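Local atomic coordinates of L-glyceraldehyde 3-phosphate reductase (Clostridium beijerinckii, PDB entry 6HG6), a protein that probably reduces aldehydes such as furfural and methylglyoxal with NADPH, as an aldo-keto reductase of the TIM-barrel fold. Residues His59-Asn64 / Leu93-Ala98; Tyr131-Tyr136 / Lys161-Gly166; Lys217-Phe222 / Asp289-Ser294. All blocks are in the same frame, centred on the assembly; numbering follows the deposited sequence.

Interaction 1 (His59-Asn64 / Leu93-Ala98); sequences HFDLAN and LISTKA. With NDP (NADPH dihydro-nicotinamide-adenine-dinucleotide phosphate), chain B.
The ammonium NZ of Lys-97 is gripped by two oxygens of the facing segment: it makes a salt bridge to Asp-61 OD2 at 2.8 Å and donates to Leu-62 O at 2.9 Å. Tyr-66 OH is a further partner. A long, mostly extended lysine suits this task: only its last torsion bends (75°), turning NZ back so that its chain crosses the aspartate at about a right angle, and NZ arrives on the syn side of the carboxylate. Ser-95 OG, a short arm, donates to Asp-61 OD1 at 2.6 Å from above the carboxylate plane. OD2 in turn accepts from NADPH, whose ribose O2D lies 2.6 Å from it. Both carboxylate oxygens are thus tied down, which fixes the group's rotation.

Further back, His-59 ND1 donates to Leu-93 O at 2.9 Å; the oxygen lies in the imidazole plane and also accepts a hydrogen bond from Phe-60 N. Parallel strand pairing continues through Ser-95 N to Phe-60 O (3.2 Å), while Leu-62 CD1 and Ile-94 CG2 touch beside Phe-77 of helix 72-85. Asp-61 and Lys-97 on adjacent strands, with Tyr-66 and His-138 close by, are consistent with the Asp-Tyr-Lys-His tetrad of aldo-keto reductases.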
loop_
_atom_site.group_PDB
_atom_site.type_symbol
_atom_site.label_atom_id
_atom_site.label_comp_id
_atom_site.label_asym_id
_atom_site.label_seq_id
_atom_site.Cartn_x
_atom_site.Cartn_y
_atom_site.Cartn_z
ATOM N N HIS A 59 -3.272 8.547 3.609
ATOM C CA HIS A 59 -3.690 7.138 3.483
ATOM C C HIS A 59 -2.811 6.267 4.365
ATOM O O HIS A 59 -1.583 6.292 4.193
ATOM C CB HIS A 59 -3.720 6.718 2.032
ATOM C CG HIS A 59 -4.013 5.279 1.858
ATOM N ND1 HIS A 59 -4.929 4.613 2.698
ATOM C CD2 HIS A 59 -3.597 4.377 0.943
ATOM C CE1 HIS A 59 -4.997 3.344 2.300
ATOM N NE2 HIS A 59 -4.229 3.183 1.212
ATOM N N PHE A 60 -3.458 5.594 5.312
ATOM C CA PHE A 60 -2.875 4.607 6.234
ATOM C C PHE A 60 -3.413 3.240 5.836
ATOM O O PHE A 60 -4.643 3.035 5.827
ATOM C CB PHE A 60 -3.164 4.970 7.693
ATOM C CG PHE A 60 -2.442 6.220 8.103
ATOM C CD1 PHE A 60 -3.024 7.451 7.878
ATOM C CD2 PHE A 60 -1.163 6.183 8.629
ATOM C CE1 PHE A 60 -2.352 8.618 8.205
ATOM C CE2 PHE A 60 -0.483 7.350 8.952
ATOM C CZ PHE A 60 -1.087 8.569 8.760
ATOM N N ASP A 61 -2.494 2.335 5.524
ATOM C CA ASP A 61 -2.844 0.982 5.026
ATOM C C ASP A 61 -2.573 -0.036 6.123
ATOM O O ASP A 61 -1.454 -0.120 6.646
ATOM C CB ASP A 61 -2.046 0.654 3.760
ATOM C CG ASP A 61 -2.398 -0.684 3.156
ATOM O OD1 ASP A 61 -3.530 -0.819 2.593
ATOM O OD2 ASP A 61 -1.594 -1.631 3.396
ATOM N N LEU A 62 -3.605 -0.781 6.465
ATOM C CA LEU A 62 -3.537 -1.887 7.427
ATOM C C LEU A 62 -4.082 -3.147 6.789
ATOM O O LEU A 62 -4.545 -3.142 5.625
ATOM C CB LEU A 62 -4.337 -1.501 8.665
ATOM C CG LEU A 62 -3.736 -0.344 9.434
ATOM C CD1 LEU A 62 -4.424 0.958 9.003
ATOM C CD2 LEU A 62 -3.879 -0.585 10.906
ATOM N N ALA A 63 -3.977 -4.221 7.544
ATOM C CA ALA A 63 -4.557 -5.528 7.241
ATOM C C ALA A 63 -4.843 -6.140 8.605
ATOM O O ALA A 63 -4.189 -5.780 9.623
ATOM C CB ALA A 63 -3.647 -6.449 6.456
ATOM N N ASN A 64 -5.763 -7.075 8.595
ATOM C CA ASN A 64 -6.129 -7.767 9.842
ATOM C C ASN A 64 -4.872 -8.293 10.542
ATOM O O ASN A 64 -4.758 -8.120 11.776
ATOM C CB ASN A 64 -7.192 -8.846 9.613
ATOM C CG ASN A 64 -6.875 -9.929 8.606
ATOM O OD1 ASN A 64 -5.774 -9.982 8.025
ATOM N ND2 ASN A 64 -7.855 -10.813 8.430
ATOM N N LEU A 93 -7.758 8.241 4.679
ATOM C CA LEU A 93 -8.239 6.995 4.068
ATOM C C LEU A 93 -7.577 5.864 4.831
ATOM O O LEU A 93 -6.310 5.787 4.903
ATOM C CB LEU A 93 -7.889 6.826 2.596
ATOM C CG LEU A 93 -8.481 7.819 1.647
ATOM C CD1 LEU A 93 -8.067 7.445 0.223
ATOM C CD2 LEU A 93 -9.980 7.932 1.817
ATOM N N ILE A 94 -8.403 5.045 5.449
ATOM C CA ILE A 94 -7.943 3.897 6.231
ATOM C C ILE A 94 -8.399 2.637 5.523
ATOM O O ILE A 94 -9.583 2.512 5.171
ATOM C CB ILE A 94 -8.485 3.990 7.657
ATOM C CG1 ILE A 94 -8.083 5.313 8.314
ATOM C CG2 ILE A 94 -8.022 2.764 8.425
ATOM C CD1 ILE A 94 -8.866 5.636 9.565
ATOM N N SER A 95 -7.483 1.727 5.295
ATOM C CA SER A 95 -7.840 0.440 4.677
ATOM C C SER A 95 -7.657 -0.694 5.690
ATOM O O SER A 95 -6.849 -0.588 6.637
ATOM C CB SER A 95 -7.005 0.159 3.476
ATOM O OG SER A 95 -5.632 0.069 3.882
ATOM N N THR A 96 -8.328 -1.797 5.424
ATOM C CA THR A 96 -7.911 -3.081 6.021
ATOM C C THR A 96 -8.223 -4.174 4.992
ATOM O O THR A 96 -8.717 -3.862 3.881
ATOM C CB THR A 96 -8.500 -3.333 7.410
ATOM O OG1 THR A 96 -7.699 -4.406 7.931
ATOM C CG2 THR A 96 -9.972 -3.673 7.361
ATOM N N LYS A 97 -7.883 -5.400 5.327
ATOM C CA LYS A 97 -7.924 -6.529 4.397
ATOM C C LYS A 97 -8.188 -7.806 5.183
ATOM O O LYS A 97 -7.908 -7.861 6.380
ATOM C CB LYS A 97 -6.579 -6.682 3.660
ATOM C CG LYS A 97 -5.873 -5.382 3.311
ATOM C CD LYS A 97 -4.670 -5.617 2.387
ATOM C CE LYS A 97 -3.904 -4.365 2.043
ATOM N NZ LYS A 97 -3.097 -3.936 3.207
ATOM N N ALA A 98 -8.683 -8.789 4.455
ATOM C CA ALA A 98 -8.839 -10.176 4.913
ATOM C C ALA A 98 -8.517 -11.075 3.721
ATOM O O ALA A 98 -8.923 -10.750 2.557
ATOM C CB ALA A 98 -10.248 -10.385 5.405
HETATM P PA NDP B . 9.187 -0.510 1.684
HETATM O O1A NDP B . 9.617 -1.377 0.548
HETATM O O2A NDP B . 8.921 0.957 1.572
HETATM O O5B NDP B . 10.138 -0.774 2.955
HETATM C C5B NDP B . 9.918 -0.022 4.177
HETATM C C4B NDP B . 11.135 -0.132 5.058
HETATM O O4B NDP B . 12.284 0.325 4.298
HETATM C C3B NDP B . 11.141 0.713 6.340
HETATM O O3B NDP B . 10.549 0.056 7.457
HETATM C C2B NDP B . 12.636 0.924 6.545
HETATM O O2B NDP B . 13.155 -0.275 7.114
HETATM C C1B NDP B . 13.139 1.086 5.115
HETATM N N9A NDP B . 13.129 2.446 4.591
HETATM C C8A NDP B . 12.035 3.232 4.324
HETATM N N7A NDP B . 12.341 4.394 3.801
HETATM C C5A NDP B . 13.725 4.375 3.714
HETATM C C6A NDP B . 14.659 5.319 3.240
HETATM N N6A NDP B . 14.319 6.507 2.746
HETATM N N1A NDP B . 15.973 4.980 3.285
HETATM C C2A NDP B . 16.307 3.781 3.782
HETATM N N3A NDP B . 15.518 2.814 4.247
HETATM C C4A NDP B . 14.223 3.175 4.185
HETATM O O3 NDP B . 7.769 -1.083 2.213
HETATM P PN NDP B . 7.294 -2.380 3.020
HETATM O O1N NDP B . 7.477 -2.086 4.471
HETATM O O2N NDP B . 7.864 -3.631 2.434
HETATM O O5D NDP B . 5.717 -2.352 2.678
HETATM C C5D NDP B . 5.028 -1.080 2.786
HETATM C C4D NDP B . 3.561 -1.332 3.046
HETATM O O4D NDP B . 3.005 -2.074 1.945
HETATM C C3D NDP B . 3.221 -2.202 4.254
HETATM O O3D NDP B . 3.322 -1.451 5.455
HETATM C C2D NDP B . 1.791 -2.617 3.887
HETATM O O2D NDP B . 0.893 -1.580 4.182
HETATM C C1D NDP B . 1.890 -2.837 2.381
HETATM N N1N NDP B . 2.109 -4.263 2.030
HETATM C C2N NDP B . 1.108 -4.974 1.416
HETATM C C3N NDP B . 1.130 -6.338 1.312
HETATM C C7N NDP B . -0.014 -7.040 0.629
HETATM O O7N NDP B . -1.023 -6.408 0.263
HETATM N N7N NDP B . 0.102 -8.358 0.466
HETATM C C4N NDP B . 2.318 -7.056 1.894
HETATM C C5N NDP B . 3.423 -6.184 2.345
HETATM C C6N NDP B . 3.315 -4.874 2.323
HETATM P P2B NDP B . 14.419 -0.133 8.111
HETATM O O1X NDP B . 14.472 1.205 8.820
HETATM O O2X NDP B . 14.245 -1.285 9.089
HETATM O O3X NDP B . 15.593 -0.337 7.164
#

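Interaction 2 (Tyr131-Tyr136 / Lys161-Gly166); sequences YVDIFY and KALYAG
The phenol ring of Tyr-131 carries Leu-163 on one face: CD2 stands 4.0 Å above the ring plane, displaced toward the rim, while Leu-163 CD1 comes within 3.6 Å of Tyr-131 CE1. With Tyr-131 CG placed between its backbone N and carbonyl carbon (chi1 57°), the ring swings across to the leucine. Tyr-164 is met differently, at its edge, where Asp-133 O lies in the ring plane next to CD1. The third ring, Tyr-136, has Ile-134 CG2 over one face, and its CD2 approaches Gly-166 C at 3.4 Å; glycine suits this place because a ring can settle directly against its bare backbone.

Between the two segments runs the parallel pairing of a beta-alpha-beta unit, strand 132-137 and strand 162-168 joined through helix 146-158, one of the repeated crossovers of the TIM barrel. Both chains turn a corner, at Asp-133 and at Leu-163 to Tyr-164, and the ladder follows them: Leu-163 N donates to Val-132 O and, within the corner, Tyr-164 N donates to Asp-133 O at 2.9 Å, a bent bond of 135°. Straighter bonds follow, Phe-135 N to Tyr-164 O and Gly-166 N to Phe-135 O, each 3.0 Å.

Small Ala-162 lets its CB reach Phe-135 CB at 3.7 Å, on the side of the sheet covered by helices 113-127 and 146-158; the anti first torsion of Phe-135 (-179°) carries its ring onward to Leu-153 and Ala-156. The carboxylate of Asp-133 is engaged through OD2 by Arg-89 and by Ile-94 N of the preceding strand.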
loop_
_atom_site.group_PDB
_atom_site.type_symbol
_atom_site.label_atom_id
_atom_site.label_comp_id
_atom_site.label_asym_id
_atom_site.label_seq_id
_atom_site.Cartn_x
_atom_site.Cartn_y
_atom_site.Cartn_z
ATOM N N TYR A 131 -16.463 2.435 9.811
ATOM C CA TYR A 131 -16.164 1.884 8.490
ATOM C C TYR A 131 -14.723 2.146 8.160
ATOM O O TYR A 131 -14.144 3.060 8.694
ATOM C CB TYR A 131 -17.056 2.476 7.402
ATOM C CG TYR A 131 -17.008 3.968 7.294
ATOM C CD1 TYR A 131 -16.061 4.619 6.538
ATOM C CD2 TYR A 131 -17.958 4.748 7.942
ATOM C CE1 TYR A 131 -16.032 5.992 6.451
ATOM C CE2 TYR A 131 -17.925 6.132 7.863
ATOM C CZ TYR A 131 -16.944 6.761 7.126
ATOM O OH TYR A 131 -16.931 8.128 7.014
ATOM N N VAL A 132 -14.204 1.322 7.286
ATOM C CA VAL A 132 -12.912 1.599 6.635
ATOM C C VAL A 132 -13.208 2.260 5.273
ATOM O O VAL A 132 -14.303 2.073 4.682
ATOM C CB VAL A 132 -12.048 0.348 6.458
ATOM C CG1 VAL A 132 -11.559 -0.152 7.806
ATOM C CG2 VAL A 132 -12.740 -0.742 5.638
ATOM N N ASP A 133 -12.263 3.009 4.766
ATOM C CA ASP A 133 -12.454 3.661 3.442
ATOM C C ASP A 133 -12.347 2.613 2.354
ATOM O O ASP A 133 -13.123 2.712 1.394
ATOM C CB ASP A 133 -11.457 4.799 3.269
ATOM C CG ASP A 133 -11.707 5.836 4.353
ATOM O OD1 ASP A 133 -12.619 6.660 4.189
ATOM O OD2 ASP A 133 -11.017 5.756 5.396
ATOM N N ILE A 134 -11.372 1.703 2.485
ATOM C CA ILE A 134 -11.117 0.644 1.488
ATOM C C ILE A 134 -11.053 -0.661 2.237
ATOM O O ILE A 134 -10.229 -0.803 3.157
ATOM C CB ILE A 134 -9.849 0.905 0.646
ATOM C CG1 ILE A 134 -9.850 2.310 0.035
ATOM C CG2 ILE A 134 -9.759 -0.191 -0.400
ATOM C CD1 ILE A 134 -8.476 2.731 -0.502
ATOM N N PHE A 135 -11.796 -1.627 1.754
ATOM C CA PHE A 135 -11.706 -2.998 2.298
ATOM C C PHE A 135 -11.267 -3.926 1.174
ATOM O O PHE A 135 -11.922 -4.011 0.153
ATOM C CB PHE A 135 -13.032 -3.416 2.914
ATOM C CG PHE A 135 -13.004 -4.797 3.513
ATOM C CD1 PHE A 135 -12.025 -5.165 4.401
ATOM C CD2 PHE A 135 -14.003 -5.704 3.231
ATOM C CE1 PHE A 135 -12.025 -6.423 4.987
ATOM C CE2 PHE A 135 -14.035 -6.943 3.851
ATOM C CZ PHE A 135 -13.034 -7.312 4.705
ATOM N N TYR A 136 -10.177 -4.645 1.410
ATOM C CA TYR A 136 -9.566 -5.491 0.375
ATOM C C TYR A 136 -9.722 -6.981 0.629
ATOM O O TYR A 136 -9.600 -7.403 1.783
ATOM C CB TYR A 136 -8.056 -5.333 0.410
ATOM C CG TYR A 136 -7.493 -4.043 -0.115
ATOM C CD1 TYR A 136 -7.234 -2.974 0.728
ATOM C CD2 TYR A 136 -7.079 -3.962 -1.424
ATOM C CE1 TYR A 136 -6.586 -1.840 0.276
ATOM C CE2 TYR A 136 -6.467 -2.825 -1.910
ATOM C CZ TYR A 136 -6.202 -1.771 -1.051
ATOM O OH TYR A 136 -5.584 -0.655 -1.528
ATOM N N LYS A 161 -19.971 -0.674 6.127
ATOM C CA LYS A 161 -18.722 -0.979 6.858
ATOM C C LYS A 161 -17.476 -0.661 6.034
ATOM O O LYS A 161 -16.355 -0.667 6.631
ATOM C CB LYS A 161 -18.785 -2.418 7.347
ATOM C CG LYS A 161 -19.774 -2.614 8.466
ATOM C CD LYS A 161 -19.941 -4.050 8.828
ATOM C CE LYS A 161 -20.928 -4.213 9.980
ATOM N NZ LYS A 161 -21.110 -5.648 10.268
ATOM N N ALA A 162 -17.635 -0.361 4.737
ATOM C CA ALA A 162 -16.535 0.005 3.829
ATOM C C ALA A 162 -17.072 0.985 2.806
ATOM O O ALA A 162 -18.205 0.809 2.387
ATOM C CB ALA A 162 -15.940 -1.205 3.125
ATOM N N LEU A 163 -16.314 2.015 2.454
ATOM C CA LEU A 163 -16.789 2.946 1.394
ATOM C C LEU A 163 -16.526 2.343 0.020
ATOM O O LEU A 163 -17.364 2.493 -0.853
ATOM C CB LEU A 163 -16.097 4.290 1.530
ATOM C CG LEU A 163 -16.447 5.035 2.805
ATOM C CD1 LEU A 163 -15.832 6.425 2.841
ATOM C CD2 LEU A 163 -17.944 5.155 2.942
ATOM N N TYR A 164 -15.363 1.732 -0.145
ATOM C CA TYR A 164 -14.915 1.175 -1.428
ATOM C C TYR A 164 -14.312 -0.201 -1.235
ATOM O O TYR A 164 -13.752 -0.468 -0.159
ATOM C CB TYR A 164 -13.827 2.056 -2.017
ATOM C CG TYR A 164 -14.209 3.481 -2.360
ATOM C CD1 TYR A 164 -13.991 4.480 -1.436
ATOM C CD2 TYR A 164 -14.587 3.877 -3.635
ATOM C CE1 TYR A 164 -14.237 5.812 -1.722
ATOM C CE2 TYR A 164 -14.825 5.219 -3.953
ATOM C CZ TYR A 164 -14.594 6.197 -2.993
ATOM O OH TYR A 164 -14.777 7.516 -3.269
ATOM N N ALA A 165 -14.439 -1.049 -2.257
ATOM C CA ALA A 165 -13.742 -2.353 -2.307
ATOM C C ALA A 165 -12.404 -2.195 -3.036
ATOM O O ALA A 165 -12.242 -1.361 -3.949
ATOM C CB ALA A 165 -14.596 -3.386 -3.011
ATOM N N GLY A 166 -11.455 -3.003 -2.620
ATOM C CA GLY A 166 -10.171 -3.169 -3.303
ATOM C C GLY A 166 -9.829 -4.642 -3.359
ATOM O O GLY A 166 -10.426 -5.443 -2.582
#

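Interaction 3 (Lys217-Phe222 / Asp289-Ser294); sequences KGIIAF and DSEVTS. With NDP (NADPH dihydro-nicotinamide-adenine-dinucleotide phosphate), chain B.
The TIM barrel closes next to this contact, where strand 218-222 meets the loop that leads out of helix 278-286 and into strand 294-297, the eighth strand of the closed sheet. The loop starts as a type I beta turn from Asp-289 to Val-292 and joins the parallel register only at Ser-294, opposite Ile-220. Before that point a side chain stands in for the missing strand: Thr-293 OG1 accepts a hydrogen bond from Ile-219 N at 3.1 Å, while Thr-293 N donates to Ile-219 O at 2.8 Å. The hydroxyl lies beside the threonine's own backbone N (chi1 -47°), which lets one residue serve both polar atoms of Ile-219. Gly-218, without a side chain, lets its CA pack 3.2 Å from the same OG1. Regular pairing then takes over, with Ala-221 N donating to Ser-294 O at 3.0 Å in a nearly straight bond of 167°.

At the outer end, a water donates to both Lys-217 O and Glu-291 O, bridging two acceptors that cannot bond to each other. Ile-219 sets CG1 and CD1 against Glu-291 O, with CD1 3.5 Å from that oxygen, and Ile-220 CG1 meets Ser-294 CB at 3.9 Å. Ser-294 OG is satisfied by Pro-26 O and Ser-29. At the other end of the strand, one face of the Phe-222 ring bears the nicotinamide of NADPH, C3N standing 3.1 Å above the ring centre. Uncharged, directional bonds thus set the register where loop becomes strand, while the phenylalanine face supports the nicotinamide by contact alone.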
loop_
_atom_site.group_PDB
_atom_site.type_symbol
_atom_site.label_atom_id
_atom_site.label_comp_id
_atom_site.label_asym_id
_atom_site.label_seq_id
_atom_site.Cartn_x
_atom_site.Cartn_y
_atom_site.Cartn_z
ATOM N N LYS A 217 -8.922 1.122 -12.994
ATOM C CA LYS A 217 -8.667 0.827 -11.574
ATOM C C LYS A 217 -7.298 1.365 -11.167
ATOM O O LYS A 217 -6.344 1.323 -11.981
ATOM C CB LYS A 217 -8.709 -0.677 -11.322
ATOM C CG LYS A 217 -9.913 -1.369 -11.904
ATOM C CD LYS A 217 -11.230 -0.848 -11.282
ATOM C CE LYS A 217 -12.429 -1.529 -11.914
ATOM N NZ LYS A 217 -13.687 -1.056 -11.314
ATOM N N GLY A 218 -7.224 1.888 -9.958
ATOM C CA GLY A 218 -5.952 2.359 -9.411
ATOM C C GLY A 218 -5.042 1.195 -9.060
ATOM O O GLY A 218 -5.495 0.019 -9.010
ATOM N N ILE A 219 -3.776 1.527 -8.866
ATOM C CA ILE A 219 -2.773 0.577 -8.348
ATOM C C ILE A 219 -2.039 1.262 -7.214
ATOM O O ILE A 219 -1.537 2.359 -7.398
ATOM C CB ILE A 219 -1.766 0.125 -9.413
ATOM C CG1 ILE A 219 -2.467 -0.451 -10.640
ATOM C CG2 ILE A 219 -0.775 -0.858 -8.764
ATOM C CD1 ILE A 219 -1.595 -0.670 -11.816
ATOM N N ILE A 220 -1.862 0.563 -6.113
ATOM C CA ILE A 220 -0.983 1.069 -5.026
ATOM C C ILE A 220 0.090 -0.007 -4.902
ATOM O O ILE A 220 -0.227 -1.199 -4.759
ATOM C CB ILE A 220 -1.771 1.431 -3.738
ATOM C CG1 ILE A 220 -0.802 1.916 -2.665
ATOM C CG2 ILE A 220 -2.649 0.301 -3.190
ATOM C CD1 ILE A 220 -1.496 2.466 -1.427
ATOM N N ALA A 221 1.338 0.384 -5.117
ATOM C CA ALA A 221 2.483 -0.529 -5.179
ATOM C C ALA A 221 3.073 -0.704 -3.794
ATOM O O ALA A 221 3.407 0.291 -3.156
ATOM C CB ALA A 221 3.503 0.050 -6.114
ATOM N N PHE A 222 3.281 -1.936 -3.363
ATOM C CA PHE A 222 3.976 -2.127 -2.076
ATOM C C PHE A 222 5.323 -2.803 -2.264
ATOM O O PHE A 222 5.633 -3.338 -3.360
ATOM C CB PHE A 222 3.060 -2.826 -1.108
ATOM C CG PHE A 222 2.788 -4.266 -1.392
ATOM C CD1 PHE A 222 3.628 -5.245 -0.897
ATOM C CD2 PHE A 222 1.592 -4.639 -1.984
ATOM C CE1 PHE A 222 3.320 -6.588 -1.085
ATOM C CE2 PHE A 222 1.275 -5.987 -2.138
ATOM C CZ PHE A 222 2.138 -6.954 -1.714
ATOM N N ASP A 289 4.839 5.737 -14.231
ATOM C CA ASP A 289 3.669 5.514 -15.120
ATOM C C ASP A 289 2.381 5.945 -14.406
ATOM O O ASP A 289 2.163 5.588 -13.248
ATOM C CB ASP A 289 3.614 4.063 -15.593
ATOM C CG ASP A 289 4.856 3.646 -16.369
ATOM O OD1 ASP A 289 5.322 4.419 -17.261
ATOM O OD2 ASP A 289 5.403 2.591 -16.035
ATOM N N SER A 290 1.515 6.654 -15.115
ATOM C CA SER A 290 0.265 7.215 -14.520
ATOM C C SER A 290 -0.630 6.129 -13.946
ATOM O O SER A 290 -1.406 6.462 -12.996
ATOM C CB SER A 290 -0.485 8.046 -15.566
ATOM O OG SER A 290 -0.894 7.212 -16.637
ATOM N N GLU A 291 -0.596 4.893 -14.455
ATOM C CA GLU A 291 -1.523 3.849 -13.960
ATOM C C GLU A 291 -1.130 3.421 -12.541
ATOM O O GLU A 291 -1.940 2.793 -11.864
ATOM C CB GLU A 291 -1.645 2.640 -14.879
ATOM C CG GLU A 291 -0.339 1.922 -15.174
ATOM C CD GLU A 291 0.407 2.413 -16.397
ATOM O OE1 GLU A 291 0.435 3.676 -16.684
ATOM O OE2 GLU A 291 0.969 1.512 -17.088
ATOM N N VAL A 292 0.052 3.777 -12.053
ATOM C CA VAL A 292 0.387 3.483 -10.631
ATOM C C VAL A 292 -0.040 4.715 -9.840
ATOM O O VAL A 292 0.483 5.802 -10.077
ATOM C CB VAL A 292 1.862 3.120 -10.420
ATOM C CG1 VAL A 292 2.151 2.955 -8.936
ATOM C CG2 VAL A 292 2.176 1.842 -11.183
ATOM N N THR A 293 -1.021 4.551 -8.993
ATOM C CA THR A 293 -1.638 5.695 -8.274
ATOM C C THR A 293 -0.738 6.184 -7.134
ATOM O O THR A 293 -0.494 7.384 -7.001
ATOM C CB THR A 293 -2.982 5.280 -7.697
ATOM O OG1 THR A 293 -3.739 4.593 -8.696
ATOM C CG2 THR A 293 -3.723 6.480 -7.137
ATOM N N SER A 294 -0.190 5.256 -6.382
ATOM C CA SER A 294 0.518 5.552 -5.121
ATOM C C SER A 294 1.548 4.476 -4.837
ATOM O O SER A 294 1.430 3.340 -5.328
ATOM C CB SER A 294 -0.488 5.577 -3.976
ATOM O OG SER A 294 0.073 6.035 -2.763
HETATM P PA NDP B . 9.187 -0.510 1.684
HETATM O O1A NDP B . 9.617 -1.377 0.548
HETATM O O2A NDP B . 8.921 0.957 1.572
HETATM O O5B NDP B . 10.138 -0.774 2.955
HETATM C C5B NDP B . 9.918 -0.022 4.177
HETATM C C4B NDP B . 11.135 -0.132 5.058
HETATM O O4B NDP B . 12.284 0.325 4.298
HETATM C C3B NDP B . 11.141 0.713 6.340
HETATM O O3B NDP B . 10.549 0.056 7.457
HETATM C C2B NDP B . 12.636 0.924 6.545
HETATM O O2B NDP B . 13.155 -0.275 7.114
HETATM C C1B NDP B . 13.139 1.086 5.115
HETATM N N9A NDP B . 13.129 2.446 4.591
HETATM C C8A NDP B . 12.035 3.232 4.324
HETATM N N7A NDP B . 12.341 4.394 3.801
HETATM C C5A NDP B . 13.725 4.375 3.714
HETATM C C6A NDP B . 14.659 5.319 3.240
HETATM N N6A NDP B . 14.319 6.507 2.746
HETATM N N1A NDP B . 15.973 4.980 3.285
HETATM C C2A NDP B . 16.307 3.781 3.782
HETATM N N3A NDP B . 15.518 2.814 4.247
HETATM C C4A NDP B . 14.223 3.175 4.185
HETATM O O3 NDP B . 7.769 -1.083 2.213
HETATM P PN NDP B . 7.294 -2.380 3.020
HETATM O O1N NDP B . 7.477 -2.086 4.471
HETATM O O2N NDP B . 7.864 -3.631 2.434
HETATM O O5D NDP B . 5.717 -2.352 2.678
HETATM C C5D NDP B . 5.028 -1.080 2.786
HETATM C C4D NDP B . 3.561 -1.332 3.046
HETATM O O4D NDP B . 3.005 -2.074 1.945
HETATM C C3D NDP B . 3.221 -2.202 4.254
HETATM O O3D NDP B . 3.322 -1.451 5.455
HETATM C C2D NDP B . 1.791 -2.617 3.887
HETATM O O2D NDP B . 0.893 -1.580 4.182
HETATM C C1D NDP B . 1.890 -2.837 2.381
HETATM N N1N NDP B . 2.109 -4.263 2.030
HETATM C C2N NDP B . 1.108 -4.974 1.416
HETATM C C3N NDP B . 1.130 -6.338 1.312
HETATM C C7N NDP B . -0.014 -7.040 0.629
HETATM O O7N NDP B . -1.023 -6.408 0.263
HETATM N N7N NDP B . 0.102 -8.358 0.466
HETATM C C4N NDP B . 2.318 -7.056 1.894
HETATM C C5N NDP B . 3.423 -6.184 2.345
HETATM C C6N NDP B . 3.315 -4.874 2.323
HETATM P P2B NDP B . 14.419 -0.133 8.111
HETATM O O1X NDP B . 14.472 1.205 8.820
HETATM O O2X NDP B . 14.245 -1.285 9.089
HETATM O O3X NDP B . 15.593 -0.337 7.164
HETATM O O HOH W 1 -4.461 2.988 -12.699
#

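How the interactions relate
All three contacts belong to the same closed eight-stranded sheet and are largely buried. Interactions 1 and 2 are immediate neighbours, since strands 93-98 and 132-137 pair directly, with Thr-96 O near Tyr-136 N; their centres are 8 Å apart. Interaction 3 lies across the barrel, its centre about 16 and 17 Å from theirs, yet Ile-220 CD1 reaches His-59 CD2 and Ile-220 CG2 approaches Tyr-136 OH through the interior. Interactions 1 and 3 both touch NADPH, the first through the carboxylate of Asp-61 at the ribose, the third through an aromatic face. Interaction 2 combines backbone pairing with aromatic and aliphatic packing, and reaches the surface at Leu-163.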